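Local coordinates for protein CELL division inhibitor (Pyrococcus furiosus, PDB 1G3Q) that binds ADP and magnesium and probably hydrolyses ATP as a MinD-type P-loop ATPase, thought to inhibit cell division, at residues A[136-141]-A[167-172]. Sequence-based numbering, arbitrary orientation.
Sequences EALLVT and GFVLNR. With ADP (adenosine-5'-diphosphate), chain C.
Leu139 and Thr141 hydrogen-bond to Gly167, Val169 and Asn171 in a parallel beta ladder, the strand pairing of a beta-alpha-beta crossover in which helix 145-160 links the two strands. This unit of the P-loop NTPase fold is a worked example of how parallel strands carry a ligand site at their C-terminal ends.

Four backbone hydrogen bonds form the ladder. Leu139 N donates to Gly167 O (3.0 Å) and Leu139 O accepts from Val169 N (2.7 Å); Thr141 repeats the pattern, its N meeting Val169 O (3.1 Å) and its O taking the Asn171 N-H. The axes of the short segments are inclined at 26°.

Apolar contacts line both faces of the sheet. On one, the Leu138 methyl CD1 meets Val169 CG2 at 3.8 Å, alongside Leu194 and Ile197 of strand 193-198. On the other, where Leu139 and Thr141 touch helix 145-160, Leu139 and Phe168 meet through their CB atoms. The Phe168 ring, with CG between the backbone N and carbonyl carbon (chi1 78°), receives Thr141 CG2 obliquely at CD1.

Polar groups then read the nucleotide. Asn171, its CG swung opposite the backbone N (chi1 -173°), presents its amide to the adenine: OD1 accepts from ADP N6 (2.8 Å), while ND2 donates to ADP N7 and also to Thr14 O of the P-loop. The two bonds to the base fix the rotation of the amide, and the one to Thr14 O joins it to the P-loop. Arg172, salt-bridged to Glu199, turns one guanidinium face to ADP, C4 lying offset toward its rim, with NH1 3.3 Å from ADP O4'.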
loop_
_atom_site.group_PDB
_atom_site.type_symbol
_atom_site.label_atom_id
_atom_site.label_comp_id
_atom_site.label_asym_id
_atom_site.label_seq_id
_atom_site.Cartn_x
_atom_site.Cartn_y
_atom_site.Cartn_z
ATOM N N GLU A 136 2.704 10.970 -3.802
ATOM C CA GLU A 136 3.056 10.103 -4.915
ATOM C C GLU A 136 2.078 8.939 -4.936
ATOM O O GLU A 136 1.473 8.610 -3.914
ATOM C CB GLU A 136 4.466 9.547 -4.727
ATOM C CG GLU A 136 5.557 10.591 -4.588
ATOM C CD GLU A 136 6.865 9.988 -4.116
ATOM O OE1 GLU A 136 7.244 8.915 -4.627
ATOM O OE2 GLU A 136 7.519 10.588 -3.237
ATOM N N ALA A 137 1.942 8.302 -6.092
ATOM C CA ALA A 137 1.037 7.173 -6.222
ATOM C C ALA A 137 1.678 5.998 -6.947
ATOM O O ALA A 137 2.322 6.161 -7.987
ATOM C CB ALA A 137 -0.237 7.602 -6.951
ATOM N N LEU A 138 1.507 4.812 -6.376
ATOM C CA LEU A 138 2.024 3.593 -6.977
ATOM C C LEU A 138 0.789 2.789 -7.353
ATOM O O LEU A 138 0.078 2.286 -6.485
ATOM C CB LEU A 138 2.877 2.803 -5.977
ATOM C CG LEU A 138 3.431 1.469 -6.493
ATOM C CD1 LEU A 138 4.352 1.722 -7.679
ATOM C CD2 LEU A 138 4.188 0.751 -5.381
ATOM N N LEU A 139 0.528 2.682 -8.650
ATOM C CA LEU A 139 -0.637 1.954 -9.123
ATOM C C LEU A 139 -0.433 0.450 -9.027
ATOM O O LEU A 139 0.610 -0.072 -9.425
ATOM C CB LEU A 139 -0.946 2.336 -10.578
ATOM C CG LEU A 139 -0.917 3.826 -10.942
ATOM C CD1 LEU A 139 -1.374 3.994 -12.390
ATOM C CD2 LEU A 139 -1.817 4.619 -10.013
ATOM N N VAL A 140 -1.429 -0.242 -8.485
ATOM C CA VAL A 140 -1.369 -1.691 -8.361
ATOM C C VAL A 140 -2.497 -2.269 -9.205
ATOM O O VAL A 140 -3.654 -1.878 -9.056
ATOM C CB VAL A 140 -1.551 -2.148 -6.896
ATOM C CG1 VAL A 140 -1.539 -3.662 -6.824
ATOM C CG2 VAL A 140 -0.439 -1.571 -6.031
ATOM N N THR A 141 -2.156 -3.194 -10.092
ATOM C CA THR A 141 -3.148 -3.795 -10.970
ATOM C C THR A 141 -2.821 -5.244 -11.295
ATOM O O THR A 141 -1.703 -5.706 -11.073
ATOM C CB THR A 141 -3.233 -3.024 -12.300
ATOM O OG1 THR A 141 -4.264 -3.589 -13.123
ATOM C CG2 THR A 141 -1.904 -3.113 -13.042
ATOM N N GLY A 167 4.393 5.124 -11.204
ATOM C CA GLY A 167 4.261 4.086 -12.209
ATOM C C GLY A 167 3.331 3.018 -11.670
ATOM O O GLY A 167 2.545 3.291 -10.762
ATOM N N PHE A 168 3.413 1.804 -12.206
ATOM C CA PHE A 168 2.539 0.743 -11.734
ATOM C C PHE A 168 3.232 -0.594 -11.505
ATOM O O PHE A 168 4.338 -0.838 -11.992
ATOM C CB PHE A 168 1.362 0.560 -12.704
ATOM C CG PHE A 168 1.706 -0.199 -13.962
ATOM C CD1 PHE A 168 1.314 -1.527 -14.116
ATOM C CD2 PHE A 168 2.396 0.418 -15.004
ATOM C CE1 PHE A 168 1.599 -2.230 -15.288
ATOM C CE2 PHE A 168 2.687 -0.275 -16.181
ATOM C CZ PHE A 168 2.287 -1.601 -16.323
ATOM N N VAL A 169 2.561 -1.446 -10.739
ATOM C CA VAL A 169 3.051 -2.779 -10.428
ATOM C C VAL A 169 2.070 -3.765 -11.041
ATOM O O VAL A 169 0.859 -3.649 -10.842
ATOM C CB VAL A 169 3.098 -3.025 -8.899
ATOM C CG1 VAL A 169 3.491 -4.472 -8.614
ATOM C CG2 VAL A 169 4.085 -2.066 -8.244
ATOM N N LEU A 170 2.586 -4.722 -11.804
ATOM C CA LEU A 170 1.737 -5.734 -12.419
ATOM C C LEU A 170 1.798 -6.929 -11.481
ATOM O O LEU A 170 2.729 -7.729 -11.539
ATOM C CB LEU A 170 2.269 -6.121 -13.801
ATOM C CG LEU A 170 1.430 -7.123 -14.600
ATOM C CD1 LEU A 170 0.050 -6.537 -14.878
ATOM C CD2 LEU A 170 2.142 -7.445 -15.908
ATOM N N ASN A 171 0.801 -7.042 -10.614
ATOM C CA ASN A 171 0.767 -8.121 -9.639
ATOM C C ASN A 171 -0.020 -9.350 -10.082
ATOM O O ASN A 171 -0.888 -9.276 -10.956
ATOM C CB ASN A 171 0.216 -7.585 -8.313
ATOM C CG ASN A 171 0.294 -8.605 -7.194
ATOM O OD1 ASN A 171 1.286 -9.322 -7.064
ATOM N ND2 ASN A 171 -0.748 -8.663 -6.370
ATOM N N ARG A 172 0.309 -10.482 -9.467
ATOM C CA ARG A 172 -0.342 -11.754 -9.743
ATOM C C ARG A 172 -0.180 -12.201 -11.195
ATOM O O ARG A 172 -1.087 -12.794 -11.781
ATOM C CB ARG A 172 -1.821 -11.655 -9.370
ATOM C CG ARG A 172 -2.032 -10.914 -8.056
ATOM C CD ARG A 172 -3.342 -11.261 -7.391
ATOM N NE ARG A 172 -3.396 -12.663 -6.981
ATOM C CZ ARG A 172 -4.363 -13.179 -6.232
ATOM N NH1 ARG A 172 -5.352 -12.407 -5.805
ATOM N NH2 ARG A 172 -4.350 -14.468 -5.918
HETATM P PB ADP C . -6.169 -5.858 -1.739
HETATM O O1B ADP C . -7.594 -6.010 -1.532
HETATM O O2B ADP C . -5.917 -5.217 -3.039
HETATM O O3B ADP C . -5.328 -5.071 -0.548
HETATM P PA ADP C . -4.580 -8.058 -0.936
HETATM O O1A ADP C . -5.101 -8.358 0.353
HETATM O O2A ADP C . -3.289 -7.423 -0.905
HETATM O O3A ADP C . -5.529 -7.266 -1.815
HETATM O "O5'" ADP C . -4.431 -9.379 -1.639
HETATM C "C5'" ADP C . -5.550 -10.321 -1.859
HETATM C "C4'" ADP C . -5.141 -11.732 -1.630
HETATM O "O4'" ADP C . -4.314 -12.234 -2.719
HETATM C "C3'" ADP C . -4.315 -11.961 -0.404
HETATM O "O3'" ADP C . -4.787 -13.101 0.309
HETATM C "C2'" ADP C . -2.909 -12.201 -0.866
HETATM O "O2'" ADP C . -2.132 -13.087 -0.063
HETATM C "C1'" ADP C . -3.042 -12.738 -2.227
HETATM N N9 ADP C . -2.029 -12.222 -3.188
HETATM C C8 ADP C . -1.676 -10.923 -3.588
HETATM N N7 ADP C . -0.722 -10.843 -4.469
HETATM C C5 ADP C . -0.393 -12.160 -4.694
HETATM C C6 ADP C . 0.573 -12.776 -5.541
HETATM N N6 ADP C . 1.362 -12.021 -6.306
HETATM N N1 ADP C . 0.662 -14.170 -5.541
HETATM C C2 ADP C . -0.160 -14.921 -4.745
HETATM N N3 ADP C . -1.103 -14.418 -3.912
HETATM C C4 ADP C . -1.175 -13.030 -3.927
#